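Ac-ASP-7 (Ancylostoma caninum, PDB 3S6S) is of unknown function but, as a secreted hookworm protein of the SCP/TAPS (pathogenesis-related) family, probably acts in the interplay between parasite and host. Local coordinates at residues H73-E85 / I95-V109. Sequence-based numbering, arbitrary orientation.
Sequences HHRGVTRFSGDYE and ILETFSADKNSMRQV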
loop_
_atom_site.group_PDB
_atom_site.type_symbol
_atom_site.label_atom_id
_atom_site.label_comp_id
_atom_site.label_asym_id
_atom_site.label_seq_id
_atom_site.Cartn_x
_atom_site.Cartn_y
_atom_site.Cartn_z
ATOM N N HIS A 73 -5.610 16.321 2.355
ATOM C CA HIS A 73 -5.817 15.581 3.588
ATOM C C HIS A 73 -4.506 14.967 4.082
ATOM O O HIS A 73 -4.502 14.120 4.974
ATOM C CB HIS A 73 -6.924 14.536 3.395
ATOM C CG HIS A 73 -8.248 15.136 3.025
ATOM N ND1 HIS A 73 -9.220 15.440 3.955
ATOM C CD2 HIS A 73 -8.746 15.525 1.827
ATOM C CE1 HIS A 73 -10.267 15.964 3.344
ATOM N NE2 HIS A 73 -10.004 16.028 2.051
ATOM N N HIS A 74 -3.394 15.409 3.493
ATOM C CA HIS A 74 -2.060 15.044 3.967
ATOM C C HIS A 74 -1.774 13.562 3.845
ATOM O O HIS A 74 -1.168 12.956 4.739
ATOM C CB HIS A 74 -1.857 15.518 5.405
ATOM C CG HIS A 74 -1.940 17.007 5.548
ATOM N ND1 HIS A 74 -3.054 17.645 6.051
ATOM C CD2 HIS A 74 -1.063 17.982 5.204
ATOM C CE1 HIS A 74 -2.852 18.950 6.027
ATOM N NE2 HIS A 74 -1.654 19.180 5.518
ATOM N N ARG A 75 -2.199 13.000 2.720
ATOM C CA ARG A 75 -2.009 11.589 2.426
ATOM C C ARG A 75 -0.860 11.372 1.459
ATOM O O ARG A 75 -0.441 12.288 0.763
ATOM C CB ARG A 75 -3.276 11.013 1.782
ATOM C CG ARG A 75 -4.545 11.313 2.527
ATOM C CD ARG A 75 -4.502 10.695 3.900
ATOM N NE ARG A 75 -5.845 10.551 4.442
ATOM C CZ ARG A 75 -6.107 10.353 5.731
ATOM N NH1 ARG A 75 -5.115 10.295 6.614
ATOM N NH2 ARG A 75 -7.359 10.214 6.138
ATOM N N GLY A 76 -0.375 10.136 1.402
ATOM C CA GLY A 76 0.498 9.723 0.324
ATOM C C GLY A 76 -0.396 9.248 -0.813
ATOM O O GLY A 76 -1.537 8.831 -0.579
ATOM N N VAL A 77 0.115 9.324 -2.040
ATOM C CA VAL A 77 -0.643 8.928 -3.211
ATOM C C VAL A 77 0.264 8.182 -4.179
ATOM O O VAL A 77 1.412 8.579 -4.390
ATOM C CB VAL A 77 -1.247 10.154 -3.951
ATOM C CG1 VAL A 77 -2.090 9.704 -5.153
ATOM C CG2 VAL A 77 -2.082 11.001 -3.009
ATOM N N THR A 78 -0.247 7.091 -4.745
ATOM C CA THR A 78 0.353 6.486 -5.927
ATOM C C THR A 78 -0.668 6.366 -7.062
ATOM O O THR A 78 -1.868 6.268 -6.834
ATOM C CB THR A 78 0.959 5.098 -5.647
ATOM O OG1 THR A 78 -0.074 4.191 -5.212
ATOM C CG2 THR A 78 2.075 5.206 -4.602
ATOM N N ARG A 79 -0.179 6.382 -8.292
ATOM C CA ARG A 79 -1.048 6.230 -9.442
ATOM C C ARG A 79 -0.452 5.207 -10.373
ATOM O O ARG A 79 0.756 5.128 -10.527
ATOM C CB ARG A 79 -1.216 7.559 -10.171
ATOM C CG ARG A 79 -1.295 8.734 -9.231
ATOM C CD ARG A 79 -1.330 10.043 -9.989
ATOM N NE ARG A 79 -2.708 10.458 -10.165
ATOM C CZ ARG A 79 -3.291 11.382 -9.420
ATOM N NH1 ARG A 79 -2.585 11.995 -8.462
ATOM N NH2 ARG A 79 -4.567 11.697 -9.651
ATOM N N PHE A 80 -1.306 4.406 -10.987
ATOM C CA PHE A 80 -0.828 3.488 -12.008
ATOM C C PHE A 80 -1.930 3.204 -13.017
ATOM O O PHE A 80 -3.109 3.104 -12.660
ATOM C CB PHE A 80 -0.207 2.222 -11.394
ATOM C CG PHE A 80 -1.034 1.589 -10.309
ATOM C CD1 PHE A 80 -0.987 2.075 -9.008
ATOM C CD2 PHE A 80 -1.841 0.477 -10.583
ATOM C CE1 PHE A 80 -1.742 1.476 -7.996
ATOM C CE2 PHE A 80 -2.608 -0.123 -9.577
ATOM C CZ PHE A 80 -2.558 0.371 -8.286
ATOM N N SER A 81 -1.537 3.141 -14.286
ATOM C CA SER A 81 -2.481 3.005 -15.393
ATOM C C SER A 81 -1.867 2.337 -16.612
ATOM O O SER A 81 -0.652 2.137 -16.691
ATOM C CB SER A 81 -3.035 4.364 -15.803
ATOM O OG SER A 81 -2.296 5.415 -15.221
ATOM N N GLY A 82 -2.719 1.998 -17.573
ATOM C CA GLY A 82 -2.254 1.377 -18.797
ATOM C C GLY A 82 -3.380 0.976 -19.717
ATOM O O GLY A 82 -4.490 0.668 -19.270
ATOM N N ASP A 83 -3.097 0.988 -21.014
ATOM C CA ASP A 83 -4.043 0.482 -21.992
ATOM C C ASP A 83 -4.018 -1.032 -21.932
ATOM O O ASP A 83 -2.992 -1.634 -21.616
ATOM C CB ASP A 83 -3.681 0.968 -23.392
ATOM C CG ASP A 83 -3.793 2.473 -23.532
ATOM O OD1 ASP A 83 -4.711 3.061 -22.926
ATOM O OD2 ASP A 83 -2.960 3.070 -24.242
ATOM N N TYR A 84 -5.152 -1.654 -22.209
ATOM C CA TYR A 84 -5.186 -3.108 -22.280
ATOM C C TYR A 84 -6.312 -3.581 -23.192
ATOM O O TYR A 84 -7.126 -2.778 -23.658
ATOM C CB TYR A 84 -5.334 -3.706 -20.883
ATOM C CG TYR A 84 -6.687 -3.472 -20.268
ATOM C CD1 TYR A 84 -7.021 -2.232 -19.741
ATOM C CD2 TYR A 84 -7.634 -4.492 -20.216
ATOM C CE1 TYR A 84 -8.259 -2.005 -19.176
ATOM C CE2 TYR A 84 -8.877 -4.278 -19.650
ATOM C CZ TYR A 84 -9.183 -3.031 -19.131
ATOM O OH TYR A 84 -10.417 -2.807 -18.565
ATOM N N GLU A 85 -6.355 -4.888 -23.432
ATOM C CA GLU A 85 -7.335 -5.468 -24.342
ATOM C C GLU A 85 -8.102 -6.631 -23.710
ATOM O O GLU A 85 -9.327 -6.724 -23.839
ATOM C CB GLU A 85 -6.650 -5.909 -25.636
ATOM N N ILE A 95 0.072 -4.164 -15.174
ATOM C CA ILE A 95 0.271 -2.771 -14.785
ATOM C C ILE A 95 1.052 -2.658 -13.481
ATOM O O ILE A 95 1.906 -1.786 -13.348
ATOM C CB ILE A 95 -1.059 -2.045 -14.656
ATOM C CG1 ILE A 95 -1.602 -1.750 -16.047
ATOM C CG2 ILE A 95 -0.899 -0.759 -13.862
ATOM C CD1 ILE A 95 -3.005 -1.224 -16.036
ATOM N N LEU A 96 0.769 -3.558 -12.537
ATOM C CA LEU A 96 1.485 -3.602 -11.261
ATOM C C LEU A 96 2.944 -3.989 -11.438
ATOM O O LEU A 96 3.814 -3.543 -10.686
ATOM C CB LEU A 96 0.823 -4.594 -10.299
ATOM C CG LEU A 96 -0.541 -4.222 -9.721
ATOM C CD1 LEU A 96 -1.135 -5.424 -9.041
ATOM C CD2 LEU A 96 -0.429 -3.055 -8.745
ATOM N N GLU A 97 3.227 -4.840 -12.416
ATOM C CA GLU A 97 4.618 -5.174 -12.672
ATOM C C GLU A 97 5.336 -3.927 -13.188
ATOM O O GLU A 97 6.404 -3.558 -12.712
ATOM C CB GLU A 97 4.746 -6.331 -13.655
ATOM C CG GLU A 97 6.131 -6.983 -13.606
ATOM C CD GLU A 97 6.283 -8.150 -14.582
ATOM O OE1 GLU A 97 5.271 -8.830 -14.871
ATOM O OE2 GLU A 97 7.420 -8.371 -15.066
ATOM N N THR A 98 4.719 -3.255 -14.141
ATOM C CA THR A 98 5.286 -2.018 -14.638
ATOM C C THR A 98 5.426 -1.008 -13.486
ATOM O O THR A 98 6.459 -0.376 -13.322
ATOM C CB THR A 98 4.440 -1.469 -15.800
ATOM O OG1 THR A 98 4.536 -2.377 -16.906
ATOM C CG2 THR A 98 4.930 -0.102 -16.221
ATOM N N PHE A 99 4.385 -0.914 -12.675
ATOM C CA PHE A 99 4.346 -0.038 -11.522
ATOM C C PHE A 99 5.512 -0.316 -10.573
ATOM O O PHE A 99 6.085 0.611 -9.996
ATOM C CB PHE A 99 3.008 -0.257 -10.794
ATOM C CG PHE A 99 2.833 0.572 -9.546
ATOM C CD1 PHE A 99 2.544 -0.037 -8.333
ATOM C CD2 PHE A 99 2.938 1.961 -9.590
ATOM C CE1 PHE A 99 2.359 0.708 -7.191
ATOM C CE2 PHE A 99 2.759 2.718 -8.447
ATOM C CZ PHE A 99 2.471 2.094 -7.240
ATOM N N SER A 100 5.845 -1.592 -10.403
ATOM C CA SER A 100 6.911 -1.976 -9.492
ATOM C C SER A 100 8.292 -1.585 -9.995
ATOM O O SER A 100 9.263 -1.703 -9.257
ATOM C CB SER A 100 6.894 -3.482 -9.219
ATOM O OG SER A 100 7.346 -4.205 -10.347
ATOM N N ALA A 101 8.390 -1.134 -11.242
ATOM C CA ALA A 101 9.665 -0.646 -11.757
ATOM C C ALA A 101 9.778 0.887 -11.683
ATOM O O ALA A 101 10.749 1.462 -12.175
ATOM C CB ALA A 101 9.905 -1.134 -13.185
ATOM N N ASP A 102 8.789 1.540 -11.081
ATOM C CA ASP A 102 8.837 2.985 -10.882
ATOM C C ASP A 102 9.342 3.324 -9.483
ATOM O O ASP A 102 8.593 3.262 -8.496
ATOM C CB ASP A 102 7.465 3.607 -11.116
ATOM C CG ASP A 102 7.496 5.116 -11.040
ATOM O OD1 ASP A 102 8.001 5.748 -11.988
ATOM O OD2 ASP A 102 7.004 5.668 -10.040
ATOM N N LYS A 103 10.618 3.687 -9.400
ATOM C CA LYS A 103 11.288 3.775 -8.117
ATOM C C LYS A 103 10.627 4.788 -7.208
ATOM O O LYS A 103 10.625 4.622 -5.999
ATOM C CB LYS A 103 12.773 4.110 -8.308
ATOM N N ASN A 104 10.090 5.852 -7.796
ATOM C CA ASN A 104 9.487 6.908 -7.005
ATOM C C ASN A 104 8.150 6.481 -6.409
ATOM O O ASN A 104 7.855 6.795 -5.261
ATOM C CB ASN A 104 9.351 8.209 -7.805
ATOM C CG ASN A 104 10.700 8.840 -8.121
ATOM O OD1 ASN A 104 10.933 9.320 -9.235
ATOM N ND2 ASN A 104 11.606 8.825 -7.144
ATOM N N SER A 105 7.347 5.763 -7.192
ATOM C CA SER A 105 6.100 5.214 -6.671
ATOM C C SER A 105 6.393 4.207 -5.568
ATOM O O SER A 105 5.722 4.188 -4.547
ATOM C CB SER A 105 5.284 4.550 -7.789
ATOM O OG SER A 105 4.667 5.522 -8.622
ATOM N N MET A 106 7.412 3.377 -5.780
ATOM C CA MET A 106 7.727 2.308 -4.848
ATOM C C MET A 106 8.188 2.822 -3.482
ATOM O O MET A 106 7.995 2.144 -2.481
ATOM C CB MET A 106 8.739 1.335 -5.451
ATOM C CG MET A 106 8.175 0.501 -6.602
ATOM S SD MET A 106 6.797 -0.579 -6.125
ATOM C CE MET A 106 5.431 0.370 -6.713
ATOM N N ARG A 107 8.781 4.013 -3.435
ATOM C CA ARG A 107 9.091 4.636 -2.151
ATOM C C ARG A 107 7.878 4.703 -1.232
ATOM O O ARG A 107 7.986 4.420 -0.038
ATOM C CB ARG A 107 9.621 6.050 -2.332
ATOM C CG ARG A 107 11.104 6.149 -2.476
ATOM C CD ARG A 107 11.507 7.599 -2.264
ATOM N NE ARG A 107 12.079 7.783 -0.943
ATOM C CZ ARG A 107 11.747 8.755 -0.114
ATOM N NH1 ARG A 107 10.838 9.660 -0.484
ATOM N NH2 ARG A 107 12.342 8.825 1.077
ATOM N N GLN A 108 6.730 5.099 -1.778
ATOM C CA GLN A 108 5.513 5.145 -0.976
ATOM C C GLN A 108 5.030 3.738 -0.595
ATOM O O GLN A 108 4.723 3.464 0.565
ATOM C CB GLN A 108 4.413 5.906 -1.711
ATOM C CG GLN A 108 3.087 5.891 -0.982
ATOM C CD GLN A 108 3.113 6.701 0.309
ATOM O OE1 GLN A 108 3.105 7.945 0.283
ATOM N NE2 GLN A 108 3.144 6.001 1.454
ATOM N N VAL A 109 4.982 2.852 -1.587
ATOM C CA VAL A 109 4.506 1.483 -1.421
ATOM C C VAL A 109 5.204 0.778 -0.265
ATOM O O VAL A 109 4.623 -0.029 0.464
ATOM C CB VAL A 109 4.793 0.681 -2.707
ATOM C CG1 VAL A 109 4.545 -0.821 -2.495
ATOM C CG2 VAL A 109 3.955 1.239 -3.857
HETATM O O HOH W 1 3.281 9.902 -1.713
HETATM O O HOH W 2 2.737 7.157 -8.196
#
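Strand 76-83 packs against the end of helix 88-99 and against helix 103-110, with Ile95 beside Gly82, Phe99 beside Phe80, Ser105 beside Thr78 and Gln108 beside Gly76. Its axis passes 8.2 Å from segment 95-99 and 8.3 Å from segment 103-109, at 129° and 134° to their directions but with opposite crossing signs. No direct hydrogen bond joins the segments; packing and two waters do. Phe80 CD1 lies over the centre of the Phe99 ring, the planes tilted 34° in an oblique pair. Met106 CE lies against the opposite face, offset toward the rim, while Thr78 CB meets the ring edge at Phe99 CZ (3.7 Å). Ile95 CG2 sits at the edge of Phe80, 3.6 Å from Phe80 CD2, and Ile95 CD1 rests on the backbone at Gly82. Such helix-on-sheet packing belongs to the alpha-beta-alpha sandwich of SCP/TAPS proteins; strand 76-83 is the outermost on this side, bonded to strand 133-140, whose Trp136 ring also meets Phe80. One water accepts from Val77 N and donates to Gln108 OE1; another accepts from Arg79 N and donates to Ser105 OG. Gln108, bent at its second torsion, brings OE1 to 3.2 Å from Gly76 CA, while its NE2 bonds Lys142 O. Asp102 is the N-cap of helix 103-110; its OD2 accepts from Ser105 N, the capping bond, and from Ser105 OG, from opposite faces of the carboxylate plane.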